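Local coordinates for uncharacterized protein (Bacteroides cellulosilyticus, PDB 5JVK), which probably hydrolyses O-glycosidic bonds, as a family 39 glycoside hydrolase from a gut symbiont, at residues A92-M106 with Y405-N417. Numbering follows the deposited sequence.
Sequences AVVPEIIDEERPLDM and YQAAAVVASLLKN
The linker that leads from the N-terminal beta-sheet into the first strand of the (beta/alpha)8 barrel runs along helix 403-415, which follows the last barrel strand. Strand 92-94 starts the contact almost parallel to the helix, at 2°. Gln-406 donates a hydrogen bond across the segments, from NE2 to Val-93 O at 3.1 Å. The bond is nearly straight at the hydrogen, 166°. It lies in the amide plane of Gln-406 but reaches the carbonyl from above its plane. CG of Gln-406 is anti to the backbone N, and a bend at chi2 (81°) turns the amide to the strand. NE2 also bonds Gln-472 O. With an alanine in place of Gln-406, the carbonyls of Val-93 and Gln-472 would probably lose this donor, and a gap is likely to open beside Ala-92 and Val-94.

Apolar packing continues along the helix. Val-94 CB meets Ala-409 CB at 3.7 Å, while CG1 reaches the edge of the Tyr-405 ring. Pro-95 CG lies over Ser-413, whose OG bonds back to Val-410 O. Ala-412 CB sits between Ile-97 CD1 (3.8 Å) and Met-106 SD (3.7 Å). At the helix end Lys-416 takes positive phi. Its CA makes a CH-O contact with Glu-101 O, and its own O receives one from Pro-103 CA at 3.3 Å. The Glu-101 and Lys-416 side chains run side by side; NZ turns to Ser-413 O, leaving OE1 of Glu-101 4.5 Å from NZ.

Helix 350-366 packs on Met-106 and Ala-408, and its Arg-365 bonds Lys-416 O. Strand 494-498 of the C-terminal sheet touches Val-410 and Leu-414, and strand 18-20 touches Val-94.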
loop_
_atom_site.group_PDB
_atom_site.type_symbol
_atom_site.label_atom_id
_atom_site.label_comp_id
_atom_site.label_asym_id
_atom_site.label_seq_id
_atom_site.Cartn_x
_atom_site.Cartn_y
_atom_site.Cartn_z
ATOM N N ALA A 92 12.558 12.216 -2.841
ATOM C CA ALA A 92 12.691 11.180 -1.821
ATOM C C ALA A 92 14.002 10.419 -2.006
ATOM O O ALA A 92 14.183 9.728 -3.009
ATOM C CB ALA A 92 11.506 10.226 -1.891
ATOM N N VAL A 93 14.913 10.563 -1.043
ATOM C CA VAL A 93 16.139 9.765 -0.986
ATOM C C VAL A 93 15.910 8.623 0.013
ATOM O O VAL A 93 16.065 8.799 1.225
ATOM C CB VAL A 93 17.364 10.625 -0.595
ATOM C CG1 VAL A 93 18.635 9.782 -0.599
ATOM C CG2 VAL A 93 17.499 11.806 -1.550
ATOM N N VAL A 94 15.541 7.456 -0.518
ATOM C CA VAL A 94 15.073 6.315 0.290
ATOM C C VAL A 94 16.164 5.258 0.469
ATOM O O VAL A 94 17.112 5.221 -0.319
ATOM C CB VAL A 94 13.805 5.657 -0.324
ATOM C CG1 VAL A 94 12.723 6.701 -0.559
ATOM C CG2 VAL A 94 14.117 4.889 -1.608
ATOM N N PRO A 95 16.038 4.394 1.503
ATOM C CA PRO A 95 17.003 3.301 1.644
ATOM C C PRO A 95 16.834 2.254 0.550
ATOM O O PRO A 95 15.718 2.010 0.101
ATOM C CB PRO A 95 16.671 2.704 3.017
ATOM C CG PRO A 95 15.251 3.067 3.253
ATOM C CD PRO A 95 15.075 4.413 2.621
ATOM N N GLU A 96 17.944 1.659 0.124
ATOM C CA GLU A 96 17.929 0.613 -0.893
ATOM C C GLU A 96 17.576 -0.714 -0.225
ATOM O O GLU A 96 18.180 -1.077 0.788
ATOM C CB GLU A 96 19.294 0.524 -1.576
ATOM C CG GLU A 96 19.292 -0.232 -2.893
ATOM C CD GLU A 96 20.656 -0.236 -3.565
ATOM O OE1 GLU A 96 21.255 0.855 -3.729
ATOM O OE2 GLU A 96 21.128 -1.333 -3.936
ATOM N N ILE A 97 16.593 -1.420 -0.787
ATOM C CA ILE A 97 16.122 -2.698 -0.241
ATOM C C ILE A 97 16.537 -3.832 -1.184
ATOM O O ILE A 97 16.335 -3.744 -2.396
ATOM C CB ILE A 97 14.583 -2.720 -0.046
ATOM C CG1 ILE A 97 14.102 -1.446 0.661
ATOM C CG2 ILE A 97 14.164 -3.943 0.771
ATOM C CD1 ILE A 97 12.598 -1.284 0.693
ATOM N N ILE A 98 17.117 -4.888 -0.614
ATOM C CA ILE A 98 17.501 -6.080 -1.376
ATOM C C ILE A 98 16.223 -6.804 -1.811
ATOM O O ILE A 98 15.269 -6.892 -1.038
ATOM C CB ILE A 98 18.427 -7.010 -0.546
ATOM C CG1 ILE A 98 19.775 -6.315 -0.274
ATOM C CG2 ILE A 98 18.665 -8.339 -1.259
ATOM C CD1 ILE A 98 20.528 -6.857 0.924
ATOM N N ASP A 99 16.228 -7.319 -3.041
ATOM C CA ASP A 99 15.026 -7.872 -3.697
ATOM C C ASP A 99 14.305 -8.933 -2.843
ATOM O O ASP A 99 13.102 -8.821 -2.594
ATOM C CB ASP A 99 15.396 -8.452 -5.078
ATOM C CG ASP A 99 14.253 -8.378 -6.082
ATOM O OD1 ASP A 99 13.184 -8.968 -5.825
ATOM O OD2 ASP A 99 14.433 -7.741 -7.146
ATOM N N GLU A 100 15.056 -9.934 -2.384
ATOM C CA GLU A 100 14.511 -11.025 -1.550
ATOM C C GLU A 100 14.069 -10.601 -0.140
ATOM O O GLU A 100 13.318 -11.330 0.509
ATOM C CB GLU A 100 15.513 -12.195 -1.446
ATOM C CG GLU A 100 16.768 -11.918 -0.615
ATOM C CD GLU A 100 17.793 -13.038 -0.686
ATOM O OE1 GLU A 100 17.412 -14.215 -0.492
ATOM O OE2 GLU A 100 18.986 -12.743 -0.921
ATOM N N GLU A 101 14.555 -9.452 0.334
ATOM C CA GLU A 101 14.215 -8.932 1.665
ATOM C C GLU A 101 13.004 -7.977 1.704
ATOM O O GLU A 101 12.705 -7.420 2.758
ATOM C CB GLU A 101 15.443 -8.248 2.278
ATOM C CG GLU A 101 16.622 -9.187 2.491
ATOM C CD GLU A 101 17.746 -8.564 3.303
ATOM O OE1 GLU A 101 17.892 -7.320 3.287
ATOM O OE2 GLU A 101 18.491 -9.324 3.955
ATOM N N ARG A 102 12.305 -7.790 0.585
ATOM C CA ARG A 102 11.104 -6.951 0.572
ATOM C C ARG A 102 9.931 -7.627 1.291
ATOM O O ARG A 102 9.775 -8.845 1.192
ATOM C CB ARG A 102 10.674 -6.630 -0.850
ATOM C CG ARG A 102 11.588 -5.670 -1.576
ATOM C CD ARG A 102 11.032 -5.385 -2.958
ATOM N NE ARG A 102 11.081 -6.578 -3.798
ATOM C CZ ARG A 102 10.428 -6.740 -4.949
ATOM N NH1 ARG A 102 9.640 -5.786 -5.449
ATOM N NH2 ARG A 102 10.566 -7.887 -5.609
ATOM N N PRO A 103 9.098 -6.841 2.008
ATOM C CA PRO A 103 7.896 -7.404 2.633
ATOM C C PRO A 103 6.926 -8.045 1.642
ATOM O O PRO A 103 6.420 -7.377 0.741
ATOM C CB PRO A 103 7.253 -6.192 3.311
ATOM C CG PRO A 103 8.397 -5.300 3.617
ATOM C CD PRO A 103 9.332 -5.452 2.454
ATOM N N LEU A 104 6.680 -9.338 1.835
ATOM C CA LEU A 104 5.774 -10.127 1.003
ATOM C C LEU A 104 4.296 -9.830 1.272
ATOM O O LEU A 104 3.441 -10.242 0.484
ATOM C CB LEU A 104 6.041 -11.624 1.197
ATOM C CG LEU A 104 7.446 -12.116 0.817
ATOM C CD1 LEU A 104 7.666 -13.548 1.283
ATOM C CD2 LEU A 104 7.684 -12.006 -0.684
ATOM N N ASP A 105 4.001 -9.140 2.381
ATOM C CA ASP A 105 2.635 -8.718 2.728
ATOM C C ASP A 105 2.296 -7.259 2.371
ATOM O O ASP A 105 1.141 -6.856 2.505
ATOM C CB ASP A 105 2.329 -8.999 4.216
ATOM C CG ASP A 105 3.275 -8.283 5.183
ATOM O OD1 ASP A 105 4.296 -7.705 4.750
ATOM O OD2 ASP A 105 3.002 -8.326 6.398
ATOM N N MET A 106 3.281 -6.480 1.920
ATOM C CA MET A 106 3.035 -5.098 1.494
ATOM C C MET A 106 2.565 -5.064 0.046
ATOM O O MET A 106 3.300 -5.464 -0.854
ATOM C CB MET A 106 4.290 -4.221 1.647
ATOM C CG MET A 106 4.530 -3.726 3.066
ATOM S SD MET A 106 5.852 -2.505 3.228
ATOM C CE MET A 106 5.227 -1.144 2.242
ATOM N N TYR A 405 5.173 8.241 0.817
ATOM C CA TYR A 405 6.078 7.442 -0.004
ATOM C C TYR A 405 7.357 7.105 0.761
ATOM O O TYR A 405 7.780 5.949 0.791
ATOM C CB TYR A 405 6.435 8.170 -1.303
ATOM C CG TYR A 405 7.251 7.315 -2.237
ATOM C CD1 TYR A 405 8.636 7.208 -2.088
ATOM C CD2 TYR A 405 6.640 6.585 -3.251
ATOM C CE1 TYR A 405 9.386 6.407 -2.930
ATOM C CE2 TYR A 405 7.385 5.786 -4.103
ATOM C CZ TYR A 405 8.758 5.698 -3.935
ATOM O OH TYR A 405 9.495 4.903 -4.772
ATOM N N GLN A 406 7.972 8.129 1.350
ATOM C CA GLN A 406 9.191 7.970 2.144
ATOM C C GLN A 406 8.958 6.996 3.297
ATOM O O GLN A 406 9.774 6.106 3.535
ATOM C CB GLN A 406 9.647 9.323 2.704
ATOM C CG GLN A 406 11.030 9.318 3.350
ATOM C CD GLN A 406 12.174 9.410 2.352
ATOM O OE1 GLN A 406 12.002 9.863 1.221
ATOM N NE2 GLN A 406 13.359 8.987 2.782
ATOM N N ALA A 407 7.846 7.180 4.005
ATOM C CA ALA A 407 7.473 6.307 5.125
ATOM C C ALA A 407 7.301 4.847 4.707
ATOM O O ALA A 407 7.682 3.950 5.453
ATOM C CB ALA A 407 6.202 6.815 5.791
ATOM N N ALA A 408 6.736 4.622 3.521
ATOM C CA ALA A 408 6.562 3.273 2.968
ATOM C C ALA A 408 7.896 2.584 2.660
ATOM O O ALA A 408 8.094 1.419 3.007
ATOM C CB ALA A 408 5.699 3.323 1.714
ATOM N N ALA A 409 8.798 3.306 2.002
ATOM C CA ALA A 409 10.122 2.775 1.667
ATOM C C ALA A 409 10.929 2.435 2.919
ATOM O O ALA A 409 11.564 1.375 2.987
ATOM C CB ALA A 409 10.888 3.762 0.799
ATOM N N VAL A 410 10.885 3.325 3.908
ATOM C CA VAL A 410 11.644 3.141 5.144
ATOM C C VAL A 410 11.069 1.982 5.968
ATOM O O VAL A 410 11.826 1.111 6.408
ATOM C CB VAL A 410 11.718 4.445 5.975
ATOM C CG1 VAL A 410 12.376 4.203 7.330
ATOM C CG2 VAL A 410 12.478 5.523 5.208
ATOM N N VAL A 411 9.747 1.955 6.160
ATOM C CA VAL A 411 9.114 0.882 6.942
ATOM C C VAL A 411 9.270 -0.495 6.274
ATOM O O VAL A 411 9.404 -1.504 6.964
ATOM C CB VAL A 411 7.628 1.188 7.290
ATOM C CG1 VAL A 411 6.706 1.000 6.092
ATOM C CG2 VAL A 411 7.166 0.335 8.465
ATOM N N ALA A 412 9.260 -0.522 4.940
ATOM C CA ALA A 412 9.552 -1.736 4.177
ATOM C C ALA A 412 10.982 -2.231 4.404
ATOM O O ALA A 412 11.196 -3.431 4.586
ATOM C CB ALA A 412 9.322 -1.498 2.692
ATOM N N SER A 413 11.946 -1.306 4.390
ATOM C CA SER A 413 13.368 -1.645 4.570
ATOM C C SER A 413 13.706 -2.215 5.954
ATOM O O SER A 413 14.656 -2.986 6.091
ATOM C CB SER A 413 14.256 -0.424 4.299
ATOM O OG SER A 413 14.214 0.494 5.376
ATOM N N LEU A 414 12.933 -1.823 6.965
ATOM C CA LEU A 414 13.126 -2.302 8.338
ATOM C C LEU A 414 12.353 -3.582 8.634
ATOM O O LEU A 414 12.921 -4.514 9.196
ATOM C CB LEU A 414 12.747 -1.205 9.336
ATOM C CG LEU A 414 13.864 -0.159 9.492
ATOM C CD1 LEU A 414 13.345 1.273 9.452
ATOM C CD2 LEU A 414 14.654 -0.431 10.761
ATOM N N LEU A 415 11.069 -3.616 8.270
ATOM C CA LEU A 415 10.207 -4.798 8.483
ATOM C C LEU A 415 10.738 -6.053 7.804
ATOM O O LEU A 415 10.818 -7.110 8.427
ATOM C CB LEU A 415 8.776 -4.554 7.971
ATOM C CG LEU A 415 7.764 -3.906 8.919
ATOM C CD1 LEU A 415 6.523 -3.472 8.152
ATOM C CD2 LEU A 415 7.390 -4.857 10.048
ATOM N N LYS A 416 11.080 -5.920 6.523
ATOM C CA LYS A 416 11.472 -7.048 5.681
ATOM C C LYS A 416 10.439 -8.185 5.829
ATOM O O LYS A 416 9.250 -7.949 5.620
ATOM C CB LYS A 416 12.906 -7.495 6.005
ATOM C CG LYS A 416 13.985 -6.435 5.855
ATOM C CD LYS A 416 15.354 -7.063 6.090
ATOM C CE LYS A 416 16.497 -6.084 5.890
ATOM N NZ LYS A 416 16.687 -5.207 7.076
ATOM N N ASN A 417 10.873 -9.389 6.209
ATOM C CA ASN A 417 9.968 -10.479 6.537
ATOM C C ASN A 417 10.209 -10.981 7.958
ATOM O O ASN A 417 10.013 -12.163 8.252
ATOM C CB ASN A 417 10.141 -11.585 5.505
ATOM C CG ASN A 417 9.579 -11.193 4.163
ATOM O OD1 ASN A 417 10.309 -10.940 3.206
ATOM N ND2 ASN A 417 8.264 -11.110 4.099
#